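Microtubule-associated protein 1A/1B, light chain 3, putative (Trypanosoma brucei, PDB 3H9D) probably acts in autophagy as a ubiquitin-like modifier that is joined to a membrane lipid such as phosphatidylethanolamine. Local coordinates at residues A[5-10]-A[44-49]; A[22-27]-A[31-36]; A[50-55]-A[61-66]. All blocks are in the same frame, centred on the assembly; numbering follows the deposited sequence.

Contact 1 of 3, residues A[5-10]-A[44-49]; sequences DSKYKM and IGELDR
Lys7 and Glu46 meet at the surface in a single ionic contact that ties residues 5-10 to the loop 44-49. Along that loop, Ile44 and Gly45 are held by other parts of the chain. The carbonyl of Ile44 takes a bond from Lys38 NZ and that of Gly45 pairs with the hydroxyl of Tyr112, so the backbone is already fixed where it reaches Glu46. There the side chain leaves with CG anti to the backbone N (chi1 -170°) and then folds at its second torsion, which presents OE1 to the lysine. The ammonium arrives from across, the two chains being set obliquely, and Lys7 NZ stops 3.9 Å from Glu46 OE1. This is a long salt bridge, without the geometry of a hydrogen bond, and probably a modest attraction at the surface. The firmer grip on the carboxylate is on its other oxygen, OE2, which accepts from the backbone N of Lys38; that bond probably holds the group in place for the lysine. Next in order, Leu47 turns into the protein and packs on Tyr112, buried where Glu46 is not. On the other side of the bridge, the backbone at Lys7 is held by the start of its helix. Ser6 is the N-cap, and Lys9 N donates to Ser6 OG over 3.0 Å in an almost straight line (177°). The carboxylate of Glu37 bonds both Ser6 OG and Tyr8 N, tying the helix start to strand 31-38. Lys7 therefore sits in the first turn of a capped helix, with its backbone steadied while its long side chain crosses to the loop. This is the first of the two N-terminal helices that the Atg8 family adds to the ubiquitin-like core.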
loop_
_atom_site.group_PDB
_atom_site.type_symbol
_atom_site.label_atom_id
_atom_site.label_comp_id
_atom_site.label_asym_id
_atom_site.label_seq_id
_atom_site.Cartn_x
_atom_site.Cartn_y
_atom_site.Cartn_z
ATOM N N ASP A 5 -7.181 -2.295 2.235
ATOM C CA ASP A 5 -6.293 -2.045 1.110
ATOM C C ASP A 5 -5.757 -3.325 0.472
ATOM O O ASP A 5 -5.797 -4.405 1.077
ATOM C CB ASP A 5 -5.140 -1.149 1.562
ATOM C CG ASP A 5 -5.609 0.224 2.004
ATOM O OD1 ASP A 5 -4.892 0.858 2.805
ATOM O OD2 ASP A 5 -6.686 0.675 1.548
ATOM N N SER A 6 -5.259 -3.187 -0.752
ATOM C CA SER A 6 -4.679 -4.294 -1.513
ATOM C C SER A 6 -3.401 -4.855 -0.865
ATOM O O SER A 6 -2.423 -4.124 -0.641
ATOM C CB SER A 6 -4.404 -3.839 -2.948
ATOM O OG SER A 6 -3.641 -4.795 -3.654
ATOM N N LYS A 7 -3.421 -6.154 -0.567
ATOM C CA LYS A 7 -2.236 -6.841 -0.058
ATOM C C LYS A 7 -1.153 -6.949 -1.127
ATOM O O LYS A 7 0.045 -6.956 -0.809
ATOM C CB LYS A 7 -2.581 -8.229 0.484
ATOM C CG LYS A 7 -3.282 -8.251 1.841
ATOM C CD LYS A 7 -3.194 -9.655 2.426
ATOM C CE LYS A 7 -4.274 -9.931 3.457
ATOM N NZ LYS A 7 -4.683 -11.382 3.403
ATOM N N TYR A 8 -1.577 -7.022 -2.387
ATOM C CA TYR A 8 -0.649 -7.075 -3.529
ATOM C C TYR A 8 0.087 -5.750 -3.746
ATOM O O TYR A 8 1.303 -5.723 -3.926
ATOM C CB TYR A 8 -1.375 -7.494 -4.828
ATOM C CG TYR A 8 -0.430 -7.742 -5.988
ATOM C CD1 TYR A 8 0.049 -9.037 -6.258
ATOM C CD2 TYR A 8 0.004 -6.692 -6.802
ATOM C CE1 TYR A 8 0.917 -9.273 -7.306
ATOM C CE2 TYR A 8 0.870 -6.915 -7.859
ATOM C CZ TYR A 8 1.327 -8.211 -8.105
ATOM O OH TYR A 8 2.196 -8.448 -9.151
ATOM N N LYS A 9 -0.650 -4.648 -3.761
ATOM C CA LYS A 9 -0.020 -3.340 -3.863
ATOM C C LYS A 9 1.073 -3.156 -2.794
ATOM O O LYS A 9 2.178 -2.731 -3.104
ATOM C CB LYS A 9 -1.070 -2.247 -3.753
ATOM C CG LYS A 9 -0.523 -0.854 -3.947
ATOM C CD LYS A 9 -1.631 0.171 -3.998
ATOM C CE LYS A 9 -2.048 0.466 -5.416
ATOM N NZ LYS A 9 -2.636 1.838 -5.484
ATOM N N MET A 10 0.741 -3.514 -1.557
ATOM C CA MET A 10 1.597 -3.339 -0.382
ATOM C C MET A 10 2.938 -4.087 -0.497
ATOM O O MET A 10 4.003 -3.558 -0.127
ATOM C CB MET A 10 0.824 -3.817 0.854
ATOM C CG MET A 10 1.488 -3.563 2.201
ATOM S SD MET A 10 1.605 -1.804 2.610
ATOM C CE MET A 10 1.219 -1.871 4.353
ATOM N N ILE A 44 -14.625 -16.369 1.578
ATOM C CA ILE A 44 -14.075 -16.972 0.377
ATOM C C ILE A 44 -12.529 -17.037 0.441
ATOM O O ILE A 44 -11.880 -16.203 1.080
ATOM C CB ILE A 44 -14.617 -16.239 -0.878
ATOM C CG1 ILE A 44 -14.518 -17.130 -2.126
ATOM C CG2 ILE A 44 -13.968 -14.860 -1.030
ATOM C CD1 ILE A 44 -15.630 -16.868 -3.152
ATOM N N GLY A 45 -11.953 -18.048 -0.201
ATOM C CA GLY A 45 -10.501 -18.260 -0.171
ATOM C C GLY A 45 -9.724 -17.294 -1.041
ATOM O O GLY A 45 -10.195 -16.891 -2.108
ATOM N N GLU A 46 -8.533 -16.932 -0.572
ATOM C CA GLU A 46 -7.623 -16.021 -1.272
ATOM C C GLU A 46 -6.911 -16.786 -2.392
ATOM O O GLU A 46 -6.704 -17.987 -2.285
ATOM C CB GLU A 46 -6.622 -15.415 -0.262
ATOM C CG GLU A 46 -5.727 -14.257 -0.750
ATOM C CD GLU A 46 -6.457 -12.916 -0.978
ATOM O OE1 GLU A 46 -6.285 -11.988 -0.149
ATOM O OE2 GLU A 46 -7.182 -12.778 -1.992
ATOM N N LEU A 47 -6.570 -16.105 -3.480
ATOM C CA LEU A 47 -5.835 -16.740 -4.577
ATOM C C LEU A 47 -4.336 -16.546 -4.382
ATOM O O LEU A 47 -3.883 -15.437 -4.101
ATOM C CB LEU A 47 -6.265 -16.172 -5.941
ATOM C CG LEU A 47 -7.719 -16.265 -6.430
ATOM C CD1 LEU A 47 -7.869 -15.462 -7.694
ATOM C CD2 LEU A 47 -8.187 -17.710 -6.641
ATOM N N ASP A 48 -3.572 -17.625 -4.520
ATOM C CA ASP A 48 -2.104 -17.552 -4.532
ATOM C C ASP A 48 -1.575 -16.635 -5.607
ATOM O O ASP A 48 -0.622 -15.877 -5.389
ATOM C CB ASP A 48 -1.526 -18.920 -4.805
ATOM C CG ASP A 48 -1.599 -19.809 -3.627
ATOM O OD1 ASP A 48 -1.820 -19.285 -2.509
ATOM O OD2 ASP A 48 -1.426 -21.027 -3.828
ATOM N N ARG A 49 -2.212 -16.743 -6.770
ATOM C CA ARG A 49 -1.821 -16.076 -7.984
ATOM C C ARG A 49 -2.996 -15.205 -8.385
ATOM O O ARG A 49 -3.923 -15.640 -9.070
ATOM C CB ARG A 49 -1.527 -17.128 -9.053
ATOM C CG ARG A 49 -0.620 -18.246 -8.558
ATOM C CD ARG A 49 -1.242 -19.591 -8.843
ATOM N NE ARG A 49 -0.946 -20.035 -10.194
ATOM C CZ ARG A 49 -1.781 -20.716 -10.973
ATOM N NH1 ARG A 49 -3.004 -21.030 -10.555
ATOM N NH2 ARG A 49 -1.389 -21.071 -12.188
#

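Contact 2 of 3, residues A[22-27]-A[31-36]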
loop_
_atom_site.group_PDB
_atom_site.type_symbol
_atom_site.label_atom_id
_atom_site.label_comp_id
_atom_site.label_asym_id
_atom_site.label_seq_id
_atom_site.Cartn_x
_atom_site.Cartn_y
_atom_site.Cartn_z
ATOM N N ALA A 22 3.053 -3.063 -17.800
ATOM C CA ALA A 22 3.388 -2.543 -19.123
ATOM C C ALA A 22 3.978 -3.632 -20.001
ATOM O O ALA A 22 3.760 -3.632 -21.212
ATOM C CB ALA A 22 4.327 -1.339 -19.022
ATOM N N LYS A 23 4.706 -4.560 -19.380
ATOM C CA LYS A 23 5.257 -5.735 -20.057
ATOM C C LYS A 23 4.154 -6.733 -20.427
ATOM O O LYS A 23 4.311 -7.522 -21.369
ATOM C CB LYS A 23 6.307 -6.429 -19.176
ATOM C CG LYS A 23 7.300 -7.292 -19.955
ATOM C CD LYS A 23 8.280 -8.045 -19.054
ATOM C CE LYS A 23 7.820 -9.482 -18.773
ATOM N NZ LYS A 23 8.949 -10.404 -18.415
ATOM N N VAL A 24 3.058 -6.705 -19.667
ATOM C CA VAL A 24 1.881 -7.531 -19.947
ATOM C C VAL A 24 1.168 -7.052 -21.217
ATOM O O VAL A 24 0.837 -7.856 -22.088
ATOM C CB VAL A 24 0.901 -7.561 -18.735
ATOM C CG1 VAL A 24 -0.516 -7.939 -19.168
ATOM C CG2 VAL A 24 1.405 -8.519 -17.669
ATOM N N ARG A 25 0.967 -5.739 -21.316
ATOM C CA ARG A 25 0.203 -5.140 -22.407
ATOM C C ARG A 25 1.031 -4.939 -23.677
ATOM O O ARG A 25 0.500 -4.529 -24.716
ATOM C CB ARG A 25 -0.423 -3.823 -21.950
ATOM C CG ARG A 25 -1.639 -4.008 -21.053
ATOM C CD ARG A 25 -1.902 -2.766 -20.206
ATOM N NE ARG A 25 -2.567 -1.644 -20.889
ATOM C CZ ARG A 25 -3.479 -1.733 -21.861
ATOM N NH1 ARG A 25 -3.884 -2.911 -22.325
ATOM N NH2 ARG A 25 -3.996 -0.621 -22.372
ATOM N N GLU A 26 2.327 -5.235 -23.580
ATOM C CA GLU A 26 3.247 -5.173 -24.713
ATOM C C GLU A 26 3.438 -6.564 -25.325
ATOM O O GLU A 26 3.422 -6.709 -26.547
ATOM C CB GLU A 26 4.581 -4.559 -24.271
ATOM C CG GLU A 26 5.664 -4.472 -25.342
ATOM C CD GLU A 26 6.696 -5.589 -25.232
ATOM O OE1 GLU A 26 6.945 -6.266 -26.253
ATOM O OE2 GLU A 26 7.255 -5.788 -24.128
ATOM N N ARG A 27 3.597 -7.575 -24.472
ATOM C CA ARG A 27 3.768 -8.965 -24.907
ATOM C C ARG A 27 2.432 -9.596 -25.303
ATOM O O ARG A 27 2.347 -10.328 -26.295
ATOM C CB ARG A 27 4.431 -9.787 -23.801
ATOM C CG ARG A 27 5.028 -11.099 -24.268
ATOM C CD ARG A 27 6.218 -11.503 -23.409
ATOM N NE ARG A 27 5.876 -12.444 -22.340
ATOM C CZ ARG A 27 5.573 -12.109 -21.085
ATOM N NH1 ARG A 27 5.541 -10.837 -20.703
ATOM N NH2 ARG A 27 5.293 -13.060 -20.203
ATOM N N ARG A 31 -4.719 -8.415 -24.085
ATOM C CA ARG A 31 -5.102 -8.690 -22.687
ATOM C C ARG A 31 -5.040 -7.484 -21.749
ATOM O O ARG A 31 -4.437 -6.446 -22.065
ATOM C CB ARG A 31 -4.284 -9.850 -22.106
ATOM C CG ARG A 31 -4.191 -11.038 -23.029
ATOM C CD ARG A 31 -4.271 -12.347 -22.304
ATOM N NE ARG A 31 -4.620 -13.398 -23.250
ATOM C CZ ARG A 31 -5.286 -14.506 -22.949
ATOM N NH1 ARG A 31 -5.699 -14.731 -21.710
ATOM N NH2 ARG A 31 -5.557 -15.385 -23.904
ATOM N N LEU A 32 -5.683 -7.639 -20.592
ATOM C CA LEU A 32 -5.754 -6.585 -19.588
ATOM C C LEU A 32 -5.236 -7.117 -18.260
ATOM O O LEU A 32 -5.669 -8.179 -17.811
ATOM C CB LEU A 32 -7.193 -6.077 -19.443
ATOM C CG LEU A 32 -7.851 -5.517 -20.699
ATOM C CD1 LEU A 32 -9.343 -5.425 -20.484
ATOM C CD2 LEU A 32 -7.257 -4.158 -21.056
ATOM N N PRO A 33 -4.292 -6.391 -17.634
ATOM C CA PRO A 33 -3.687 -6.877 -16.390
ATOM C C PRO A 33 -4.563 -6.588 -15.172
ATOM O O PRO A 33 -4.836 -5.430 -14.846
ATOM C CB PRO A 33 -2.360 -6.125 -16.333
ATOM C CG PRO A 33 -2.603 -4.863 -17.070
ATOM C CD PRO A 33 -3.720 -5.100 -18.060
ATOM N N ILE A 34 -5.006 -7.656 -14.524
ATOM C CA ILE A 34 -5.969 -7.573 -13.438
ATOM C C ILE A 34 -5.387 -8.159 -12.147
ATOM O O ILE A 34 -4.778 -9.235 -12.157
ATOM C CB ILE A 34 -7.327 -8.266 -13.851
ATOM C CG1 ILE A 34 -8.280 -7.258 -14.501
ATOM C CG2 ILE A 34 -8.033 -8.916 -12.674
ATOM C CD1 ILE A 34 -7.983 -6.959 -15.959
ATOM N N ILE A 35 -5.550 -7.427 -11.046
ATOM C CA ILE A 35 -5.259 -7.963 -9.699
ATOM C C ILE A 35 -6.592 -8.312 -9.025
ATOM O O ILE A 35 -7.491 -7.482 -8.958
ATOM C CB ILE A 35 -4.429 -6.964 -8.812
ATOM C CG1 ILE A 35 -3.115 -6.561 -9.490
ATOM C CG2 ILE A 35 -4.154 -7.534 -7.392
ATOM C CD1 ILE A 35 -2.153 -7.705 -9.723
ATOM N N CYS A 36 -6.712 -9.536 -8.527
ATOM C CA CYS A 36 -7.986 -10.019 -8.001
ATOM C C CYS A 36 -7.830 -10.588 -6.600
ATOM O O CYS A 36 -7.259 -11.675 -6.420
ATOM C CB CYS A 36 -8.571 -11.072 -8.950
ATOM S SG CYS A 36 -10.362 -11.075 -9.031
#
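Pro33 is the residue on which helix 22-27 rests, and Val24 and Arg25 press on different parts of its ring. Val24 points toward the strand, and its CG1, anti to the backbone N, lies 3.8 Å from Pro33 CB. Beside it, the aliphatic part of Arg25 runs across the proline at about a right angle, with Arg25 CD 3.7 Å from Pro33 CD. This half is close, apolar and largely buried, and Tyr98 of helix 94-101 closes over Arg25 and Pro33. Toward the beginning of the strand the fit slackens. A bend at chi3 (79°) swings the guanidinium of Arg25 edge-on to a backbone carbonyl, yet Arg25 NH1 remains 3.6 Å from Arg31 O and makes no hydrogen bond to it. The same nitrogen brushes a methyl of Leu32. The guanidinium of Arg31 turns to strand 51-55, where NH1 hydrogen-bonds Leu53 O. The helix and strand run nearly antiparallel (158°), their axes 7.9 Å apart, consistent with the three-residue link between them. A helix packed in this way on the first strand is an Atg8 addition to the ubiquitin fold, and in relatives the groove beside it receives the aromatic residue of LC3-interacting motifs.

Contact 3 of 3, residues A[50-55]-A[61-66]; sequences CKFLVP and GQFVSV
Phe63 drives the edge of its ring into the face of Phe52, a T-shaped pair in which the planes stand at 82° and the centroids are 5.4 Å apart. The stem of the T is the CE1 corner: Phe63 CE1 sits 3.8 Å from Phe52 CG, above the ring but displaced toward its rim, near where the ring joins CB. The C-H edge of one phenylalanine thus faces the pi cloud of the other, an electrostatically favourable arrangement. Phe63 reaches so far because its CG is anti to the backbone N (chi1 171°), carrying the ring out from helix 61-66 toward the strand. Both residues are buried, along with Val54, and the three side chains fasten helix 60-71 to strand 51-55, the edge strand within this chain of the beta-grasp sheet that characterises ubiquitin-like folds. In Atg8 relatives the surface between this strand and this helix holds the pocket for the aliphatic residue of LC3-interacting motifs, so the site here is probably equivalent. Val54 meets the same ring from another direction. Its CG2 lies 3.8 Å from Phe63 CD1, approaching obliquely, with the two side chains crossing at about a right angle; the same methyl also touches CE1. The adjacent Phe63 CZ, the ring atom opposite CG, grazes Phe52 CD1 at 4.2 Å.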
loop_
_atom_site.group_PDB
_atom_site.type_symbol
_atom_site.label_atom_id
_atom_site.label_comp_id
_atom_site.label_asym_id
_atom_site.label_seq_id
_atom_site.Cartn_x
_atom_site.Cartn_y
_atom_site.Cartn_z
ATOM N N CYS A 50 -2.944 -13.964 -7.933
ATOM C CA CYS A 50 -4.067 -13.056 -8.016
ATOM C C CYS A 50 -4.005 -12.180 -9.262
ATOM O O CYS A 50 -4.788 -11.260 -9.410
ATOM C CB CYS A 50 -4.081 -12.183 -6.767
ATOM S SG CYS A 50 -2.706 -11.028 -6.717
ATOM N N LYS A 51 -3.065 -12.465 -10.152
ATOM C CA LYS A 51 -2.885 -11.677 -11.359
ATOM C C LYS A 51 -3.512 -12.384 -12.563
ATOM O O LYS A 51 -3.223 -13.549 -12.847
ATOM C CB LYS A 51 -1.403 -11.420 -11.598
ATOM C CG LYS A 51 -1.081 -10.165 -12.391
ATOM C CD LYS A 51 0.415 -10.039 -12.639
ATOM C CE LYS A 51 1.219 -10.446 -11.421
ATOM N NZ LYS A 51 2.639 -10.731 -11.779
ATOM N N PHE A 52 -4.388 -11.667 -13.253
ATOM C CA PHE A 52 -5.062 -12.196 -14.430
ATOM C C PHE A 52 -4.732 -11.373 -15.640
ATOM O O PHE A 52 -4.719 -10.152 -15.589
ATOM C CB PHE A 52 -6.574 -12.254 -14.224
ATOM C CG PHE A 52 -6.996 -13.307 -13.254
ATOM C CD1 PHE A 52 -7.021 -13.035 -11.880
ATOM C CD2 PHE A 52 -7.337 -14.581 -13.705
ATOM C CE1 PHE A 52 -7.388 -14.013 -10.966
ATOM C CE2 PHE A 52 -7.716 -15.574 -12.805
ATOM C CZ PHE A 52 -7.741 -15.295 -11.429
ATOM N N LEU A 53 -4.427 -12.069 -16.724
ATOM C CA LEU A 53 -4.224 -11.449 -18.011
ATOM C C LEU A 53 -5.498 -11.785 -18.768
ATOM O O LEU A 53 -5.645 -12.881 -19.299
ATOM C CB LEU A 53 -2.972 -12.032 -18.672
ATOM C CG LEU A 53 -1.587 -11.537 -18.206
ATOM C CD1 LEU A 53 -1.357 -11.534 -16.677
ATOM C CD2 LEU A 53 -0.507 -12.334 -18.891
ATOM N N VAL A 54 -6.426 -10.829 -18.772
ATOM C CA VAL A 54 -7.825 -11.057 -19.138
ATOM C C VAL A 54 -8.091 -10.601 -20.573
ATOM O O VAL A 54 -7.820 -9.441 -20.909
ATOM C CB VAL A 54 -8.794 -10.313 -18.141
ATOM C CG1 VAL A 54 -10.270 -10.469 -18.542
ATOM C CG2 VAL A 54 -8.573 -10.793 -16.714
ATOM N N PRO A 55 -8.621 -11.513 -21.422
ATOM C CA PRO A 55 -9.012 -11.151 -22.790
ATOM C C PRO A 55 -9.888 -9.903 -22.767
ATOM O O PRO A 55 -10.903 -9.874 -22.071
ATOM C CB PRO A 55 -9.823 -12.362 -23.257
ATOM C CG PRO A 55 -9.292 -13.506 -22.471
ATOM C CD PRO A 55 -8.879 -12.937 -21.131
ATOM N N GLY A 61 -19.344 -10.432 -16.398
ATOM C CA GLY A 61 -19.943 -11.755 -16.207
ATOM C C GLY A 61 -19.090 -12.934 -16.653
ATOM O O GLY A 61 -19.086 -13.985 -16.007
ATOM N N GLN A 62 -18.376 -12.765 -17.764
ATOM C CA GLN A 62 -17.463 -13.799 -18.252
ATOM C C GLN A 62 -16.207 -13.943 -17.393
ATOM O O GLN A 62 -15.799 -15.067 -17.093
ATOM C CB GLN A 62 -17.073 -13.535 -19.705
ATOM C CG GLN A 62 -18.154 -13.867 -20.713
ATOM C CD GLN A 62 -17.881 -13.238 -22.060
ATOM O OE1 GLN A 62 -17.914 -12.016 -22.202
ATOM N NE2 GLN A 62 -17.612 -14.070 -23.060
ATOM N N PHE A 63 -15.585 -12.821 -17.015
ATOM C CA PHE A 63 -14.423 -12.872 -16.104
ATOM C C PHE A 63 -14.786 -13.567 -14.789
ATOM O O PHE A 63 -14.003 -14.350 -14.262
ATOM C CB PHE A 63 -13.806 -11.490 -15.839
ATOM C CG PHE A 63 -12.758 -11.498 -14.737
ATOM C CD1 PHE A 63 -11.554 -12.201 -14.896
ATOM C CD2 PHE A 63 -12.986 -10.825 -13.528
ATOM C CE1 PHE A 63 -10.590 -12.235 -13.874
ATOM C CE2 PHE A 63 -12.023 -10.845 -12.496
ATOM C CZ PHE A 63 -10.823 -11.557 -12.671
ATOM N N VAL A 64 -15.988 -13.295 -14.292
ATOM C CA VAL A 64 -16.517 -13.938 -13.094
ATOM C C VAL A 64 -16.569 -15.452 -13.233
ATOM O O VAL A 64 -16.152 -16.175 -12.324
ATOM C CB VAL A 64 -17.911 -13.356 -12.720
ATOM C CG1 VAL A 64 -18.621 -14.214 -11.663
ATOM C CG2 VAL A 64 -17.751 -11.923 -12.244
ATOM N N SER A 65 -17.080 -15.928 -14.370
ATOM C CA SER A 65 -17.077 -17.361 -14.679
ATOM C C SER A 65 -15.664 -17.958 -14.644
ATOM O O SER A 65 -15.473 -19.058 -14.120
ATOM C CB SER A 65 -17.752 -17.628 -16.033
ATOM O OG SER A 65 -19.170 -17.665 -15.910
ATOM N N VAL A 66 -14.694 -17.222 -15.200
ATOM C CA VAL A 66 -13.269 -17.602 -15.185
ATOM C C VAL A 66 -12.686 -17.606 -13.765
ATOM O O VAL A 66 -11.985 -18.544 -13.374
ATOM C CB VAL A 66 -12.410 -16.657 -16.077
ATOM C CG1 VAL A 66 -10.924 -16.962 -15.937
ATOM C CG2 VAL A 66 -12.837 -16.747 -17.539
#

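How the contacts relate
The strand pair 31-36 and 50-55 joins contacts 2 and 3: Ile34 O lies 2.7 Å from Phe52 N, a probable hydrogen bond between neighbouring strands, and the centres are about 12 Å apart. Cys36 SG also touches Phe63 CZ, at 3.7 Å. Contact 1, centred about 17 Å from contact 2 and 15 Å from contact 3, joins them through two residues. Tyr8 packs its ring on Ile35 and Cys50, and Leu47 CD1 reaches Phe52 CE1 at 3.6 Å. The side chains of Glu46 and Phe52 lie about 8 Å and 7 Å from bound calcium, too far to be ligands. Contacts 2 and 3 probably border the two grooves, on either side of strand 51-55, that bind LC3-interacting motifs in relatives.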